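Local coordinates for protein hydratase ChsH2 (Mycobacterium tuberculosis SUMu008, PDB 4W78) that forms a complex with its partner ChsH1 and probably acts with it as a MaoC-like enoyl-CoA hydratase in the breakdown of cholesterol, at residues A71-V82 and G115-S125. Sequence-based numbering, arbitrary orientation.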
loop_
_atom_site.group_PDB
_atom_site.type_symbol
_atom_site.label_atom_id
_atom_site.label_comp_id
_atom_site.label_asym_id
_atom_site.label_seq_id
_atom_site.Cartn_x
_atom_site.Cartn_y
_atom_site.Cartn_z
ATOM N N ALA F 71 16.099 -3.460 22.979
ATOM C CA ALA F 71 14.962 -3.011 23.773
ATOM C C ALA F 71 13.778 -3.920 23.520
ATOM O O ALA F 71 13.531 -4.318 22.378
ATOM C CB ALA F 71 14.609 -1.591 23.422
ATOM N N LEU F 72 13.039 -4.233 24.582
ATOM C CA LEU F 72 11.825 -5.031 24.459
ATOM C C LEU F 72 10.636 -4.195 24.903
ATOM O O LEU F 72 10.489 -3.901 26.094
ATOM C CB LEU F 72 11.925 -6.292 25.318
ATOM C CG LEU F 72 12.984 -7.303 24.923
ATOM C CD1 LEU F 72 13.120 -8.354 26.023
ATOM C CD2 LEU F 72 12.614 -7.945 23.594
ATOM N N ILE F 73 9.797 -3.806 23.950
ATOM C CA ILE F 73 8.607 -3.009 24.261
ATOM C C ILE F 73 7.521 -3.867 24.911
ATOM O O ILE F 73 7.149 -4.914 24.370
ATOM C CB ILE F 73 8.046 -2.309 22.996
ATOM C CG1 ILE F 73 9.122 -1.445 22.320
ATOM C CG2 ILE F 73 6.802 -1.496 23.337
ATOM C CD1 ILE F 73 9.660 -0.313 23.179
ATOM N N LYS F 74 7.026 -3.425 26.070
ATOM C CA LYS F 74 6.043 -4.174 26.857
ATOM C C LYS F 74 4.643 -3.592 26.719
ATOM O O LYS F 74 3.643 -4.314 26.777
ATOM C CB LYS F 74 6.453 -4.192 28.345
ATOM C CG LYS F 74 7.847 -4.765 28.599
ATOM C CD LYS F 74 7.903 -6.226 28.206
ATOM C CE LYS F 74 9.248 -6.843 28.560
ATOM N NZ LYS F 74 9.259 -8.308 28.295
ATOM N N SER F 75 4.561 -2.275 26.572
ATOM C CA SER F 75 3.260 -1.630 26.389
ATOM C C SER F 75 3.412 -0.222 25.853
ATOM O O SER F 75 4.432 0.443 26.093
ATOM C CB SER F 75 2.473 -1.606 27.702
ATOM O OG SER F 75 3.115 -0.825 28.702
ATOM N N ILE F 76 2.392 0.228 25.121
ATOM C CA ILE F 76 2.332 1.601 24.642
ATOM C C ILE F 76 0.927 2.095 24.903
ATOM O O ILE F 76 -0.038 1.490 24.436
ATOM C CB ILE F 76 2.635 1.701 23.136
ATOM C CG1 ILE F 76 4.085 1.295 22.841
ATOM C CG2 ILE F 76 2.382 3.132 22.615
ATOM C CD1 ILE F 76 4.372 1.145 21.346
ATOM N N GLY F 77 0.805 3.168 25.669
ATOM C CA GLY F 77 -0.502 3.769 25.876
ATOM C C GLY F 77 -0.463 5.197 25.387
ATOM O O GLY F 77 0.426 5.956 25.759
ATOM N N LEU F 78 -1.422 5.592 24.562
ATOM C CA LEU F 78 -1.368 6.962 24.092
ATOM C C LEU F 78 -2.724 7.633 24.030
ATOM O O LEU F 78 -3.772 6.971 23.989
ATOM C CB LEU F 78 -0.639 7.057 22.747
ATOM C CG LEU F 78 -1.187 6.238 21.579
ATOM C CD1 LEU F 78 -2.326 6.972 20.893
ATOM C CD2 LEU F 78 -0.078 5.931 20.588
ATOM N N ARG F 79 -2.680 8.952 24.054
ATOM C CA ARG F 79 -3.882 9.735 23.894
ATOM C C ARG F 79 -3.609 10.827 22.871
ATOM O O ARG F 79 -2.547 11.459 22.869
ATOM C CB ARG F 79 -4.339 10.315 25.235
ATOM C CG ARG F 79 -3.340 11.204 25.930
ATOM C CD ARG F 79 -3.992 11.925 27.118
ATOM N NE ARG F 79 -3.025 12.765 27.813
ATOM C CZ ARG F 79 -3.281 13.469 28.907
ATOM N NH1 ARG F 79 -4.496 13.456 29.449
ATOM N NH2 ARG F 79 -2.318 14.194 29.457
ATOM N N LEU F 80 -4.569 11.029 21.977
ATOM C CA LEU F 80 -4.404 12.013 20.932
ATOM C C LEU F 80 -4.969 13.349 21.377
ATOM O O LEU F 80 -5.945 13.408 22.125
ATOM C CB LEU F 80 -5.062 11.526 19.638
ATOM C CG LEU F 80 -4.450 10.216 19.123
ATOM C CD1 LEU F 80 -5.087 9.794 17.823
ATOM C CD2 LEU F 80 -2.921 10.351 18.956
ATOM N N GLY F 81 -4.321 14.415 20.932
ATOM C CA GLY F 81 -4.794 15.762 21.169
ATOM C C GLY F 81 -5.223 16.324 19.830
ATOM O O GLY F 81 -6.241 15.923 19.274
ATOM N N VAL F 82 -4.436 17.247 19.295
ATOM C CA VAL F 82 -4.779 17.862 18.023
ATOM C C VAL F 82 -4.434 16.901 16.893
ATOM O O VAL F 82 -3.580 16.031 17.053
ATOM C CB VAL F 82 -4.058 19.217 17.843
ATOM C CG1 VAL F 82 -4.423 20.164 18.974
ATOM C CG2 VAL F 82 -2.552 19.021 17.770
ATOM N N GLY F 115 -0.516 22.356 18.727
ATOM C CA GLY F 115 -0.492 21.834 20.079
ATOM C C GLY F 115 0.070 20.433 20.186
ATOM O O GLY F 115 0.801 19.978 19.305
ATOM N N ASP F 116 -0.266 19.753 21.277
ATOM C CA ASP F 116 0.167 18.376 21.482
ATOM C C ASP F 116 -0.694 17.434 20.658
ATOM O O ASP F 116 -1.904 17.365 20.846
ATOM C CB ASP F 116 0.081 17.978 22.958
ATOM C CG ASP F 116 1.069 18.736 23.833
ATOM O OD1 ASP F 116 1.940 19.452 23.295
ATOM O OD2 ASP F 116 0.978 18.605 25.070
ATOM N N HIS F 117 -0.061 16.716 19.743
ATOM C CA HIS F 117 -0.764 15.770 18.898
ATOM C C HIS F 117 -0.901 14.417 19.583
ATOM O O HIS F 117 -1.942 13.784 19.520
ATOM C CB HIS F 117 -0.021 15.590 17.575
ATOM C CG HIS F 117 -0.420 14.356 16.835
ATOM N ND1 HIS F 117 -1.701 14.145 16.375
ATOM C CD2 HIS F 117 0.286 13.248 16.504
ATOM C CE1 HIS F 117 -1.765 12.965 15.778
ATOM N NE2 HIS F 117 -0.567 12.406 15.840
ATOM N N VAL F 118 0.165 13.967 20.229
ATOM C CA VAL F 118 0.122 12.683 20.907
ATOM C C VAL F 118 0.901 12.736 22.218
ATOM O O VAL F 118 1.951 13.364 22.309
ATOM C CB VAL F 118 0.606 11.525 19.989
ATOM C CG1 VAL F 118 2.042 11.725 19.550
ATOM C CG2 VAL F 118 0.412 10.160 20.673
ATOM N N THR F 119 0.342 12.106 23.243
ATOM C CA THR F 119 1.005 11.966 24.531
ATOM C C THR F 119 0.985 10.489 24.869
ATOM O O THR F 119 -0.083 9.850 24.863
ATOM C CB THR F 119 0.275 12.782 25.605
ATOM O OG1 THR F 119 0.246 14.157 25.201
ATOM C CG2 THR F 119 0.978 12.677 26.949
ATOM N N ALA F 120 2.158 9.922 25.137
ATOM C CA ALA F 120 2.240 8.477 25.274
ATOM C C ALA F 120 3.112 8.062 26.436
ATOM O O ALA F 120 3.999 8.794 26.863
ATOM C CB ALA F 120 2.758 7.850 23.996
ATOM N N THR F 121 2.822 6.878 26.944
ATOM C CA THR F 121 3.616 6.264 28.001
ATOM C C THR F 121 4.040 4.899 27.483
ATOM O O THR F 121 3.207 4.105 27.032
ATOM C CB THR F 121 2.805 6.118 29.306
ATOM O OG1 THR F 121 2.382 7.409 29.762
ATOM C CG2 THR F 121 3.655 5.487 30.376
ATOM N N VAL F 122 5.345 4.634 27.510
ATOM C CA VAL F 122 5.883 3.400 26.963
ATOM C C VAL F 122 6.649 2.663 28.056
ATOM O O VAL F 122 7.475 3.261 28.748
ATOM C CB VAL F 122 6.851 3.689 25.808
ATOM C CG1 VAL F 122 7.392 2.396 25.196
ATOM C CG2 VAL F 122 6.163 4.552 24.745
ATOM N N GLU F 123 6.361 1.377 28.219
ATOM C CA GLU F 123 7.100 0.546 29.167
ATOM C C GLU F 123 7.949 -0.427 28.372
ATOM O O GLU F 123 7.487 -1.025 27.412
ATOM C CB GLU F 123 6.147 -0.209 30.086
ATOM C CG GLU F 123 5.377 0.696 31.030
ATOM C CD GLU F 123 4.469 -0.089 31.951
ATOM O OE1 GLU F 123 4.175 -1.259 31.618
ATOM O OE2 GLU F 123 4.056 0.452 33.001
ATOM N N LEU F 124 9.208 -0.579 28.759
ATOM C CA LEU F 124 10.100 -1.433 28.009
ATOM C C LEU F 124 11.159 -1.953 28.949
ATOM O O LEU F 124 11.352 -1.407 30.030
ATOM C CB LEU F 124 10.787 -0.652 26.883
ATOM C CG LEU F 124 11.792 0.436 27.268
ATOM C CD1 LEU F 124 12.823 0.618 26.161
ATOM C CD2 LEU F 124 11.102 1.760 27.562
ATOM N N SER F 125 11.828 -3.016 28.529
ATOM C CA SER F 125 13.023 -3.470 29.221
ATOM C C SER F 125 14.190 -3.194 28.292
ATOM O O SER F 125 14.064 -3.294 27.071
ATOM C CB SER F 125 12.927 -4.955 29.528
ATOM O OG SER F 125 13.049 -5.700 28.335
HETATM O O HOH W 1 2.456 1.923 28.656
HETATM O O HOH W 2 -1.940 14.498 23.408
#
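Lys74 and Ser75 both turn their amides to the carbonyl of Glu123, a classic beta bulge in the antiparallel pairing of strands 72-80 and 116-125. Glu123 O takes Lys74 N at 2.8 Å and, more loosely, Ser75 N at 3.3 Å, the two donors arriving on the same face of its carbonyl plane. Both strands belong to the antiparallel sheet that wraps helix 52-67, consistent with the hot-dog fold of MaoC-like hydratases. Strand 72-80 is outermost within the chain, yet residues 75-79 pair on their other edge with a strand of the ChsH1 chain, continuing the sheet across the interface.

Ile73, Ile76, Leu78, Leu80, Val118, Ala120, Val122 and Leu124 share the inner face; Ile76, Leu78, Leu80 and Val122 touch helix 52-67. Leu78 CB lies 3.7 Å from Ala120 CB, and the Leu80 side chain slants across that of Val118, CD2 against CG2. On the other face, a water joins Ser75 OG to Thr121 O, and a second links Arg79 O with Thr119 OG1. The extended Arg79 chain runs alongside Thr119, whose CB sits in plane at the guanidinium edge, 4.0 Å from Arg79 NE.

Beyond Leu80 the backbone bonds continue: Gly81 N reaches His117 O from above its carbonyl plane, and Val82 N bonds Asp116 O. With CG anti to the backbone N (chi1 162°), the His117 ring turns to Val82; its NE2 is hydrogen-bonded to Asp55 and Trp84 meets it edge-to-face, so bonds at both nitrogens fix its rotation. His117 ND1 donates to Val82 O at 2.7 Å, the acceptor just 5° out of the imidazole plane.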